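Local coordinates for proteasome activator protein PA26 (Trypanosoma brucei, PDB 1YAR), which probably binds the end of the 20S proteasome as a ring-shaped 11S (PA28-type) activator and promotes opening of its substrate gate, at residues Trp34-Leu39 / Val211-Ile215; Glu41-Ile45 / Arg79-Leu83; Glu51-Ile56 / Glu71-Gly75; Ile56-Tyr61 / Leu189-Ala194; Lys129-Gly134 / Pro143-Tyr149. One frame throughout, in Å; residues are numbered along the deposited sequence.

The chain is all helical, an elongated bundle of long rods, and four of the five contacts use helix 24-57. Interactions 1, 2, 3 and 4 follow one another along that helix and just past its end, the centres of interactions 1 and 4 lying about 32 Å apart. Interactions 2 and 3 pair it with helix 71-99; interactions 1 and 4 pair it with helix 183-226. Interactions 3 and 4 share Ile56, and their centres are about 10 Å apart. Interaction 5 closes the loop between helices 111-130 and 150-166 and touches interaction 2 through Tyr80 and Gln81. Neighbouring subunits pack on 1, 4 and 5 and touch the segments of 2 and 3, consistent with a ring.

Interaction 1 of 5, residues Trp34-Leu39 / Val211-Ile215; sequences WAAGTL and VRAVI
Val211 meets Trp34 and Leu39 at once through a single methyl, CG1, which sits 3.8 Å from Trp34 CB and 4.0 Å from Leu39 CD2. That methyl is directed at helix 24-57 because it stands opposite the backbone N of Val211 (chi1 172°). One residue on, Arg212 turns its extended side chain along the flank of the contact, and Leu39 covers one face of the guanidinium, with CD2 4.0 Å above the plane and over its centre. The other leucine methyl, CD1, lies 3.9 Å from Arg212 NE, so the pairing is apolar against a flat charged group; Tyr22 of a neighbouring subunit also packs on Arg212.

The two segments run nearly antiparallel, with axes 10.5 Å apart and an angle of 165° between them, as expected for two long rods of a helical bundle. Helix 24-57 widens here into a pi-type turn, in which Leu39 N reaches back to Trp34 O by a weak bond.

Val214 then brings CG1 to the edge of the indole, near the ring plane, 3.7 Å from Trp34 CZ3. On the pyrrole side of the same ring Trp34 NE1 is hydrogen-bonded to Gln90, and Val87, Ala91 and Ile94 of helix 71-99 pack against the tryptophan, so the indole is packed among helices 24-57, 71-99 and 183-226. Ile215 ends the segment by laying CD1 against the backbone of Ala35, 3.8 Å from Ala35 CA, and 4.1 Å from Leu39 CD1; Leu18 of a neighbouring subunit touches Ile215 as well.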
# COMPACT_ATOMS: atom_id res chain seq x y z
N TRP O 34 19.45 26.55 102.72
CA TRP O 34 18.34 27.48 102.60
C TRP O 34 17.01 26.76 102.75
O TRP O 34 16.10 27.27 103.39
CB TRP O 34 18.38 28.23 101.26
CG TRP O 34 19.42 29.31 101.19
CD1 TRP O 34 20.28 29.69 102.18
CD2 TRP O 34 19.64 30.22 100.10
NE1 TRP O 34 21.06 30.74 101.75
CE2 TRP O 34 20.68 31.10 100.48
CE3 TRP O 34 19.05 30.39 98.82
CZ2 TRP O 34 21.17 32.12 99.64
CZ3 TRP O 34 19.54 31.40 97.98
CH2 TRP O 34 20.59 32.25 98.39
N ALA O 35 16.93 25.56 102.19
CA ALA O 35 15.67 24.81 102.19
C ALA O 35 15.29 24.35 103.58
O ALA O 35 14.11 24.10 103.85
CB ALA O 35 15.75 23.62 101.24
N ALA O 36 16.28 24.25 104.45
CA ALA O 36 16.11 23.67 105.78
C ALA O 36 16.27 24.73 106.87
O ALA O 36 15.31 25.44 107.20
CB ALA O 36 17.09 22.50 105.98
N GLY O 37 17.49 24.83 107.40
CA GLY O 37 17.79 25.73 108.52
C GLY O 37 17.51 27.21 108.31
O GLY O 37 17.09 27.90 109.23
N THR O 38 17.76 27.71 107.10
CA THR O 38 17.55 29.15 106.81
C THR O 38 16.09 29.55 106.96
O THR O 38 15.78 30.48 107.69
CB THR O 38 18.05 29.49 105.42
OG1 THR O 38 19.46 29.24 105.37
CG2 THR O 38 17.95 31.02 105.15
N LEU O 39 15.20 28.84 106.29
CA LEU O 39 13.76 29.13 106.39
C LEU O 39 13.22 28.96 107.82
O LEU O 39 12.36 29.74 108.27
CB LEU O 39 12.97 28.29 105.39
CG LEU O 39 13.22 28.73 103.94
CD1 LEU O 39 12.77 27.65 102.97
CD2 LEU O 39 12.51 30.05 103.65
N VAL O 211 13.66 33.44 98.92
CA VAL O 211 14.46 32.24 99.17
C VAL O 211 13.83 30.99 98.53
O VAL O 211 14.50 30.25 97.79
CB VAL O 211 14.80 32.09 100.69
CG1 VAL O 211 15.47 30.72 100.97
CG2 VAL O 211 15.76 33.19 101.12
N ARG O 212 12.54 30.77 98.75
CA ARG O 212 11.84 29.63 98.15
C ARG O 212 11.88 29.67 96.61
O ARG O 212 12.10 28.64 95.96
CB ARG O 212 10.40 29.53 98.66
CG ARG O 212 10.31 29.18 100.14
CD ARG O 212 8.92 28.93 100.67
NE ARG O 212 9.00 28.17 101.92
CZ ARG O 212 8.76 28.68 103.12
NH1 ARG O 212 8.36 29.96 103.25
NH2 ARG O 212 8.89 27.91 104.21
N ALA O 213 11.68 30.86 96.04
CA ALA O 213 11.73 31.05 94.58
C ALA O 213 13.11 30.68 94.05
O ALA O 213 13.21 30.07 92.98
CB ALA O 213 11.40 32.52 94.22
N VAL O 214 14.17 31.06 94.77
CA VAL O 214 15.56 30.75 94.33
C VAL O 214 15.90 29.25 94.45
O VAL O 214 16.53 28.67 93.55
CB VAL O 214 16.64 31.63 95.05
CG1 VAL O 214 18.04 31.25 94.59
CG2 VAL O 214 16.44 33.14 94.75
N ILE O 215 15.46 28.61 95.52
CA ILE O 215 15.63 27.14 95.64
C ILE O 215 15.04 26.47 94.41
O ILE O 215 15.70 25.66 93.75
CB ILE O 215 14.95 26.61 96.91
CG1 ILE O 215 15.66 27.17 98.16
CG2 ILE O 215 14.92 25.05 96.92
CD1 ILE O 215 14.76 27.15 99.39

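Interaction 2 of 5, residues Glu41-Ile45 / Arg79-Leu83; sequences EIEGI and RYQDL
Arg79 and Glu41 meet side-on: the guanidinium presents NE and NH2 along one edge, and each nitrogen takes a different carboxylate oxygen. Arg79 NE to Glu41 OE2 measures 2.8 Å, and Arg79 NH2 to Glu41 OE1 is 3.1 Å and almost straight at 174°. The oxygens lie close to the guanidinium plane, but the carboxylate itself is twisted 45° against it, so OE1 is approached from above its own plane. Glu41 reaches this position by a bend at chi2 (66°), while Arg79 arrives fully extended from CG to NE.

One face of the same guanidinium rests on the backbone of helix 24-57, Ile45 N lying 4.0 Å from its plane over the centre and Gly44 C over the same face. Ile45 runs alongside Arg79 in the opposite direction, its CG1 3.7 Å from Arg79 NE, and its CD1 pushes on to Leu83 CB at 3.7 Å. Leu83 continues the apolar layer: CD2 slides past Glu41 CG, and CD1 meets Ile42 CG1 at 3.8 Å, the two side chains crossing at about a right angle. Val200, Thr204 and Leu207 of helix 183-226 back this layer.

A water donates to both Glu41 OE2 and Arg79 O, giving Glu41 OE2 a second partner beside Arg79 NE. With two bonds at its edge and the Gly44-Ile45 peptide and Ile45 CG1 against one face, the guanidinium is fixed in rotation, and the paired charges would probably favour the ionised carboxylate.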
# COMPACT_ATOMS: atom_id res chain seq x y z
N GLU O 41 15.10 29.46 110.56
CA GLU O 41 15.58 30.63 111.32
C GLU O 41 14.74 31.87 111.00
O GLU O 41 14.35 32.63 111.90
CB GLU O 41 17.08 30.87 111.10
CG GLU O 41 17.65 32.19 111.66
CD GLU O 41 17.63 32.31 113.20
OE1 GLU O 41 17.32 31.31 113.90
OE2 GLU O 41 17.91 33.42 113.72
N ILE O 42 14.44 32.07 109.72
CA ILE O 42 13.57 33.18 109.30
C ILE O 42 12.22 33.13 110.04
O ILE O 42 11.77 34.16 110.57
CB ILE O 42 13.38 33.22 107.77
CG1 ILE O 42 14.72 33.53 107.06
CG2 ILE O 42 12.38 34.29 107.40
CD1 ILE O 42 14.65 33.31 105.53
N GLU O 43 11.62 31.94 110.07
CA GLU O 43 10.39 31.65 110.81
C GLU O 43 10.50 31.99 112.30
O GLU O 43 9.57 32.53 112.89
CB GLU O 43 10.02 30.16 110.64
CG GLU O 43 8.55 29.85 110.85
CD GLU O 43 8.28 28.39 111.20
OE1 GLU O 43 9.19 27.54 111.03
OE2 GLU O 43 7.16 28.08 111.66
N GLY O 44 11.65 31.67 112.88
CA GLY O 44 11.96 31.99 114.29
C GLY O 44 11.97 33.49 114.54
O GLY O 44 11.40 33.98 115.52
N ILE O 45 12.62 34.23 113.64
CA ILE O 45 12.68 35.69 113.72
C ILE O 45 11.29 36.29 113.59
O ILE O 45 10.95 37.19 114.37
CB ILE O 45 13.67 36.26 112.66
CG1 ILE O 45 15.07 35.70 112.92
CG2 ILE O 45 13.71 37.81 112.70
CD1 ILE O 45 16.05 35.84 111.76
N ARG O 79 19.17 39.81 115.28
CA ARG O 79 19.00 38.45 114.79
C ARG O 79 18.66 38.46 113.29
O ARG O 79 19.14 37.61 112.53
CB ARG O 79 17.86 37.80 115.56
CG ARG O 79 17.74 36.31 115.39
CD ARG O 79 16.83 35.66 116.41
NE ARG O 79 16.51 34.29 116.01
CZ ARG O 79 15.52 33.59 116.52
NH1 ARG O 79 14.73 34.12 117.45
NH2 ARG O 79 15.31 32.35 116.09
N TYR O 80 17.83 39.42 112.88
CA TYR O 80 17.50 39.59 111.46
C TYR O 80 18.74 39.97 110.66
O TYR O 80 19.02 39.35 109.63
CB TYR O 80 16.34 40.58 111.26
CG TYR O 80 15.87 40.62 109.82
CD1 TYR O 80 15.35 39.47 109.22
CD2 TYR O 80 15.99 41.77 109.04
CE1 TYR O 80 14.93 39.47 107.89
CE2 TYR O 80 15.57 41.78 107.70
CZ TYR O 80 15.05 40.62 107.15
OH TYR O 80 14.65 40.59 105.83
N GLN O 81 19.50 40.96 111.16
CA GLN O 81 20.74 41.37 110.51
C GLN O 81 21.73 40.21 110.34
O GLN O 81 22.31 40.03 109.26
CB GLN O 81 21.37 42.56 111.23
CG GLN O 81 22.59 43.14 110.52
CD GLN O 81 23.00 44.50 111.06
OE1 GLN O 81 24.15 44.87 110.95
NE2 GLN O 81 22.05 45.24 111.64
N ASP O 82 21.91 39.39 111.39
CA ASP O 82 22.81 38.22 111.28
C ASP O 82 22.32 37.26 110.20
O ASP O 82 23.12 36.76 109.41
CB ASP O 82 22.94 37.49 112.63
CG ASP O 82 23.64 38.32 113.70
OD1 ASP O 82 24.38 39.28 113.35
OD2 ASP O 82 23.49 38.09 114.93
N LEU O 83 21.02 37.00 110.19
CA LEU O 83 20.45 36.14 109.16
C LEU O 83 20.72 36.71 107.75
O LEU O 83 21.15 35.99 106.84
CB LEU O 83 18.95 35.94 109.42
CG LEU O 83 18.09 35.01 108.55
CD1 LEU O 83 17.84 35.66 107.19
CD2 LEU O 83 18.69 33.62 108.39
O HOH W 1 19.95 35.02 113.00

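Interaction 3 of 5, residues Glu51-Ile56 / Glu71-Gly75; sequences EAHGVI and EQLLG. Unlike the reference sequence in segment 51-56: Val55 (reference Thr).
Glu51 and Gln72 face each other at the exposed margin of an antiparallel helix pair, formed where helix 24-57 nears its end and helix 71-99 begins; both are rods of the helical bundle. The segment axes approach to 10.3 Å at an angle of 152°. The carboxylate and amide do not bond directly. Their planes are 53° apart, the side chains cross at about a right angle, and a water joins them, donating to Glu51 OE2 and accepting from Gln72 NE2, each at 2.7 Å. The aliphatic part of Glu51 also passes the amide, CG lying 3.8 Å from Gln72 NE2.

Ala52 comes next and is where the backbones are nearest, its CA 6.7 Å from Leu73 CA. Because it is small, the extended glutamine lies across it: Gln72 NE2 sits 3.6 Å from Ala52 CA, with the amide carbon also close to CB. Gln72 can stretch this far because its CG is trans to the main-chain nitrogen (chi1 -172°) and the chain continues straight. The Ala52 methyl also touches Leu73 CD2, and Met197 of helix 183-226 packs against it too. Val55 only grazes the contact, through CG2 near the amide oxygen of Gln72.

Ile56 closes the segment on the buried side, also packed on Met197 of helix 183-226, and meets Leu73 tip to tip. Its CD1 methyl faces both prongs of the leucine fork, 3.6 Å from Leu73 CD2 and 3.8 Å from Leu73 CD1.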
# COMPACT_ATOMS: atom_id res chain seq x y z
N GLU O 51 5.89 38.57 118.67
CA GLU O 51 5.82 38.56 120.13
C GLU O 51 6.14 39.96 120.67
O GLU O 51 5.36 40.52 121.45
CB GLU O 51 6.79 37.49 120.68
CG GLU O 51 7.16 37.61 122.15
CD GLU O 51 8.03 36.46 122.60
OE1 GLU O 51 7.46 35.47 123.14
OE2 GLU O 51 9.28 36.52 122.41
N ALA O 52 7.26 40.53 120.22
CA ALA O 52 7.67 41.87 120.61
C ALA O 52 6.62 42.89 120.19
O ALA O 52 6.22 43.74 120.98
CB ALA O 52 9.03 42.20 120.00
N HIS O 53 6.13 42.79 118.95
CA HIS O 53 5.07 43.67 118.46
C HIS O 53 3.86 43.67 119.39
O HIS O 53 3.30 44.73 119.72
CB HIS O 53 4.62 43.26 117.05
CG HIS O 53 3.78 44.28 116.36
ND1 HIS O 53 2.42 44.11 116.16
CD2 HIS O 53 4.08 45.49 115.85
CE1 HIS O 53 1.93 45.18 115.55
NE2 HIS O 53 2.92 46.03 115.35
N GLY O 54 3.45 42.47 119.82
CA GLY O 54 2.31 42.30 120.73
C GLY O 54 2.51 43.04 122.04
O GLY O 54 1.60 43.69 122.54
N VAL O 55 3.73 42.96 122.57
CA VAL O 55 4.11 43.64 123.81
C VAL O 55 4.02 45.17 123.67
O VAL O 55 3.50 45.85 124.56
CB VAL O 55 5.53 43.19 124.29
CG1 VAL O 55 5.95 43.93 125.55
CG2 VAL O 55 5.53 41.69 124.55
N ILE O 56 4.52 45.72 122.56
CA ILE O 56 4.45 47.16 122.32
C ILE O 56 3.00 47.62 122.15
O ILE O 56 2.60 48.61 122.74
CB ILE O 56 5.29 47.56 121.10
CG1 ILE O 56 6.73 47.08 121.26
CG2 ILE O 56 5.23 49.08 120.89
CD1 ILE O 56 7.40 46.81 119.95
N GLU O 71 15.75 46.31 124.87
CA GLU O 71 16.68 45.23 124.51
C GLU O 71 16.01 44.13 123.67
O GLU O 71 16.67 43.52 122.82
CB GLU O 71 17.26 44.57 125.77
CG GLU O 71 18.25 45.40 126.56
CD GLU O 71 18.53 44.80 127.94
OE1 GLU O 71 19.35 43.84 128.03
OE2 GLU O 71 17.93 45.29 128.94
N GLN O 72 14.74 43.86 123.94
CA GLN O 72 14.01 42.84 123.20
C GLN O 72 13.95 43.20 121.70
O GLN O 72 14.12 42.33 120.84
CB GLN O 72 12.60 42.66 123.75
CG GLN O 72 11.85 41.47 123.14
CD GLN O 72 10.38 41.39 123.52
OE1 GLN O 72 9.85 42.30 124.15
NE2 GLN O 72 9.72 40.30 123.13
N LEU O 73 13.73 44.47 121.39
CA LEU O 73 13.61 44.90 119.99
C LEU O 73 14.99 44.90 119.33
O LEU O 73 15.13 44.45 118.19
CB LEU O 73 12.96 46.28 119.86
CG LEU O 73 11.67 46.70 120.58
CD1 LEU O 73 11.03 47.78 119.73
CD2 LEU O 73 10.68 45.59 120.84
N LEU O 74 15.98 45.40 120.05
CA LEU O 74 17.38 45.31 119.62
C LEU O 74 17.77 43.86 119.29
O LEU O 74 18.39 43.61 118.25
CB LEU O 74 18.34 45.88 120.69
CG LEU O 74 18.08 47.29 121.24
CD1 LEU O 74 18.97 47.60 122.45
CD2 LEU O 74 18.23 48.35 120.15
N GLY O 75 17.39 42.91 120.15
CA GLY O 75 17.69 41.49 119.92
C GLY O 75 17.07 40.95 118.64
O GLY O 75 17.73 40.25 117.86
O HOH W 2 10.50 38.62 121.17

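Interaction 4 of 5, residues Ile56-Tyr61 / Leu189-Ala194; sequences IRNSTY and LRQIDA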
# COMPACT_ATOMS: atom_id res chain seq x y z
N ILE O 56 4.52 45.72 122.56
CA ILE O 56 4.45 47.16 122.32
C ILE O 56 3.00 47.62 122.15
O ILE O 56 2.60 48.61 122.74
CB ILE O 56 5.29 47.56 121.10
CG1 ILE O 56 6.73 47.08 121.26
CG2 ILE O 56 5.23 49.08 120.89
CD1 ILE O 56 7.40 46.81 119.95
N ARG O 57 2.23 46.90 121.33
CA ARG O 57 0.81 47.21 121.11
C ARG O 57 0.05 47.38 122.43
O ARG O 57 -0.81 48.25 122.54
CB ARG O 57 0.17 46.11 120.26
CG ARG O 57 -1.33 46.27 120.06
CD ARG O 57 -1.96 45.21 119.15
NE ARG O 57 -1.47 45.32 117.77
CZ ARG O 57 -2.01 46.10 116.83
NH1 ARG O 57 -3.07 46.85 117.08
NH2 ARG O 57 -1.47 46.12 115.62
N ASN O 58 0.40 46.56 123.42
CA ASN O 58 -0.25 46.56 124.75
C ASN O 58 0.35 47.53 125.77
O ASN O 58 0.00 47.47 126.95
CB ASN O 58 -0.24 45.15 125.33
CG ASN O 58 -1.40 44.30 124.83
OD1 ASN O 58 -2.36 44.82 124.24
ND2 ASN O 58 -1.32 42.99 125.06
N SER O 59 1.22 48.43 125.30
CA SER O 59 1.94 49.35 126.17
C SER O 59 1.45 50.78 126.04
O SER O 59 1.09 51.22 124.94
CB SER O 59 3.44 49.32 125.85
OG SER O 59 4.04 48.09 126.23
N THR O 60 1.45 51.50 127.16
CA THR O 60 1.32 52.96 127.16
C THR O 60 2.70 53.55 127.43
O THR O 60 3.41 53.08 128.32
CB THR O 60 0.31 53.43 128.22
OG1 THR O 60 -0.98 52.86 127.94
CG2 THR O 60 0.05 54.93 128.10
N TYR O 61 3.08 54.55 126.65
CA TYR O 61 4.42 55.09 126.71
C TYR O 61 4.43 56.44 127.43
O TYR O 61 3.48 57.21 127.30
CB TYR O 61 4.98 55.27 125.29
CG TYR O 61 5.71 54.08 124.71
CD1 TYR O 61 5.18 52.79 124.77
CD2 TYR O 61 6.92 54.26 124.05
CE1 TYR O 61 5.87 51.70 124.21
CE2 TYR O 61 7.61 53.19 123.49
CZ TYR O 61 7.08 51.92 123.57
OH TYR O 61 7.78 50.87 123.00
N LEU O 189 7.13 57.62 119.26
CA LEU O 189 8.17 56.78 119.87
C LEU O 189 7.72 55.35 119.95
O LEU O 189 8.46 54.42 119.59
CB LEU O 189 8.55 57.29 121.27
CG LEU O 189 9.69 56.59 122.00
CD1 LEU O 189 11.02 56.89 121.32
CD2 LEU O 189 9.71 57.00 123.51
N ARG O 190 6.48 55.17 120.43
CA ARG O 190 5.86 53.86 120.48
C ARG O 190 5.69 53.31 119.07
O ARG O 190 5.83 52.10 118.86
CB ARG O 190 4.50 53.97 121.18
CG ARG O 190 3.76 52.69 121.34
CD ARG O 190 2.52 52.85 122.17
NE ARG O 190 1.64 51.70 122.06
CZ ARG O 190 0.70 51.57 121.14
NH1 ARG O 190 0.52 52.53 120.23
NH2 ARG O 190 -0.06 50.49 121.12
N GLN O 191 5.37 54.19 118.11
CA GLN O 191 5.07 53.75 116.74
C GLN O 191 6.34 53.26 116.05
O GLN O 191 6.29 52.31 115.25
CB GLN O 191 4.39 54.83 115.91
CG GLN O 191 3.54 54.22 114.74
CD GLN O 191 2.51 53.20 115.22
OE1 GLN O 191 1.72 53.49 116.14
NE2 GLN O 191 2.49 52.02 114.61
N ILE O 192 7.46 53.91 116.34
CA ILE O 192 8.75 53.46 115.84
C ILE O 192 9.04 52.05 116.37
O ILE O 192 9.38 51.16 115.59
CB ILE O 192 9.88 54.46 116.20
CG1 ILE O 192 9.78 55.71 115.33
CG2 ILE O 192 11.27 53.81 116.04
CD1 ILE O 192 10.53 56.91 115.89
N ASP O 193 8.88 51.84 117.68
CA ASP O 193 9.05 50.49 118.24
C ASP O 193 8.15 49.46 117.58
O ASP O 193 8.62 48.40 117.17
CB ASP O 193 8.85 50.47 119.75
CG ASP O 193 9.97 51.17 120.49
OD1 ASP O 193 10.98 51.58 119.85
OD2 ASP O 193 9.93 51.40 121.71
N ALA O 194 6.86 49.76 117.48
CA ALA O 194 5.93 48.84 116.85
C ALA O 194 6.27 48.61 115.37
O ALA O 194 6.28 47.47 114.91
CB ALA O 194 4.49 49.35 116.98
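Tyr61 OH donates to Asp193 OD2 at 2.6 Å, and OD2 accepts through its anti lone pair, the one facing away from the other oxygen. OD1 is held by Arg158 and Tyr154 of helix 150-166, so both oxygens are bonded, which limits rotation of the carboxylate. The second polar centre is Arg190. Its NH2 gives a 2.8 Å bond to Arg57 O, near the guanidinium plane but bent (141°) and tilted from the carbonyl plane, and its NE makes weak bonds to Ile56 O (3.3 Å) and Ser59 O (3.0 Å). These carbonyls end helix 24-57 and the turn after it, where the helix end probably favours a positive group.

The aliphatic part of Arg190 is the floor of the tyrosine ring: CB stands 3.6 Å from the centroid, over the face and 8° off the normal, a CH-pi contact, while the guanidinium lies nearly perpendicular to the ring. With CG trans to its backbone N (chi1 -179°) and extended to NE, the arginine crosses the ring before its nitrogens meet the carbonyls. Leu189 CD2 meets the ring edge, 3.9 Å from Tyr61 CD2. Ile56 CG2 lies 4.0 Å from Ala194 CB, and its CD1 rests on Asp193 O. The guanidinium of Arg57 forms a salt bridge with Asp82 of a neighbouring subunit. This is a helix C-terminus and its exit turn packed on a neighbouring bundle helix, an arginine gathering the terminal carbonyls.

Interaction 5 of 5, residues Lys129-Gly134 / Pro143-Tyr149; sequences KTLGSG and PTPIGMY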
# COMPACT_ATOMS: atom_id res chain seq x y z
N LYS O 129 17.83 44.06 96.34
CA LYS O 129 16.51 44.55 96.68
C LYS O 129 15.95 43.93 97.96
O LYS O 129 15.63 44.67 98.88
CB LYS O 129 15.54 44.36 95.51
CG LYS O 129 15.93 45.13 94.27
CD LYS O 129 14.94 44.84 93.15
CE LYS O 129 15.19 45.69 91.91
NZ LYS O 129 14.25 45.26 90.80
N THR O 130 15.85 42.60 98.02
CA THR O 130 15.22 41.93 99.16
C THR O 130 15.99 42.19 100.47
O THR O 130 15.37 42.46 101.51
CB THR O 130 15.11 40.42 98.91
OG1 THR O 130 14.61 40.18 97.59
CG2 THR O 130 14.06 39.77 99.82
N LEU O 131 17.33 42.10 100.40
CA LEU O 131 18.18 42.27 101.58
C LEU O 131 18.58 43.72 101.79
O LEU O 131 19.13 44.06 102.85
CB LEU O 131 19.42 41.38 101.50
CG LEU O 131 19.18 39.86 101.47
CD1 LEU O 131 20.51 39.15 101.30
CD2 LEU O 131 18.39 39.34 102.71
N GLY O 132 18.38 44.56 100.78
CA GLY O 132 18.73 45.98 100.85
C GLY O 132 20.19 46.23 101.23
O GLY O 132 20.49 47.04 102.10
N SER O 133 21.10 45.55 100.55
CA SER O 133 22.50 45.49 100.99
C SER O 133 23.34 46.66 100.50
O SER O 133 24.42 46.90 101.01
CB SER O 133 23.13 44.20 100.51
OG SER O 133 23.08 44.12 99.10
N GLY O 134 22.84 47.37 99.49
CA GLY O 134 23.59 48.46 98.90
C GLY O 134 23.61 49.70 99.77
O GLY O 134 22.77 49.87 100.64
N PRO O 143 12.04 48.17 97.78
CA PRO O 143 10.76 47.46 97.91
C PRO O 143 10.65 46.56 99.16
O PRO O 143 9.55 46.12 99.51
CB PRO O 143 10.70 46.63 96.62
CG PRO O 143 12.17 46.37 96.25
CD PRO O 143 12.90 47.59 96.73
N THR O 144 11.75 46.29 99.83
CA THR O 144 11.69 45.45 101.02
C THR O 144 11.26 46.32 102.21
O THR O 144 11.61 47.51 102.27
CB THR O 144 13.08 44.76 101.22
OG1 THR O 144 13.00 43.76 102.25
CG2 THR O 144 14.10 45.76 101.74
N PRO O 145 10.43 45.80 103.12
CA PRO O 145 9.98 46.59 104.27
C PRO O 145 11.14 47.11 105.14
O PRO O 145 11.05 48.20 105.72
CB PRO O 145 9.09 45.62 105.04
CG PRO O 145 8.58 44.70 103.97
CD PRO O 145 9.80 44.46 103.09
N ILE O 146 12.22 46.33 105.20
CA ILE O 146 13.38 46.71 105.97
C ILE O 146 14.60 45.98 105.41
O ILE O 146 14.52 44.80 105.07
CB ILE O 146 13.14 46.46 107.50
CG1 ILE O 146 14.01 47.38 108.34
CG2 ILE O 146 13.27 44.98 107.89
CD1 ILE O 146 13.67 47.30 109.85
N GLY O 147 15.72 46.68 105.31
CA GLY O 147 16.93 46.07 104.79
C GLY O 147 17.95 45.61 105.81
O GLY O 147 17.68 45.54 107.00
N MET O 148 19.16 45.34 105.32
CA MET O 148 20.27 44.78 106.11
C MET O 148 20.82 45.67 107.22
O MET O 148 21.51 45.19 108.13
CB MET O 148 21.42 44.45 105.18
CG MET O 148 21.26 43.16 104.46
SD MET O 148 22.84 42.63 103.82
CE MET O 148 23.58 42.00 105.33
N TYR O 149 20.57 46.96 107.13
CA TYR O 149 21.06 47.90 108.14
C TYR O 149 19.90 48.42 108.98
O TYR O 149 19.79 49.61 109.24
CB TYR O 149 21.88 49.00 107.46
CG TYR O 149 22.80 48.40 106.41
CD1 TYR O 149 22.56 48.60 105.04
CD2 TYR O 149 23.86 47.57 106.78
CE1 TYR O 149 23.37 48.01 104.08
CE2 TYR O 149 24.69 46.98 105.83
CZ TYR O 149 24.44 47.21 104.48
OH TYR O 149 25.25 46.61 103.55
O HOH W 3 15.27 42.49 104.28
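Met148, Thr144 and Tyr149 grip the turn after helix 111-130 at three carbonyls, those of Thr130, Leu131 and Ser133. Thr144 binds first: its OG1, set beside the carbonyl carbon of its own residue (chi1 -171°), donates to Thr130 O at 2.8 Å, the donor lying 21° from the carbonyl plane. The methyl CG2 of the same threonine lies against Lys129 O at 3.4 Å. Thr130 O has a second partner, a water that donates to it and to Ile146 O and so ties the loop to the helix end.

Met148 holds the middle. Its N gives a weak bond to Leu131 O (2.8 Å, bent at 123°). In the conformer described, CG lies near Leu131 CB and SD near Ser133 CB, a doubtful placement because Met148 was modelled in two ways. Just beside it two glycines pass closely, Gly132 CA and Gly147 CA being 4.3 Å apart; Gly132, the first residue to leave helical angles, has a positive phi, which favours glycine.

The hydroxyl of Tyr149 donates to Ser133 O at 2.7 Å, and the oxygen sits near the ring plane, at the edge. Lys199 of a neighbouring subunit makes a cation-pi contact with this ring, while Glu135 of another neighbouring subunit accepts from Gly147 N, so the loop takes part in two subunit interfaces.

The contact bridges the break between helix 111-130 and helix 150-166, which Tyr149 precedes as N-cap residue. Cys84 of helix 71-99 touches Leu131 and Met148, and Leu207 and Phe196 of helix 183-226 pack on Leu131 and Ile146, placing the loop across two rods of the bundle.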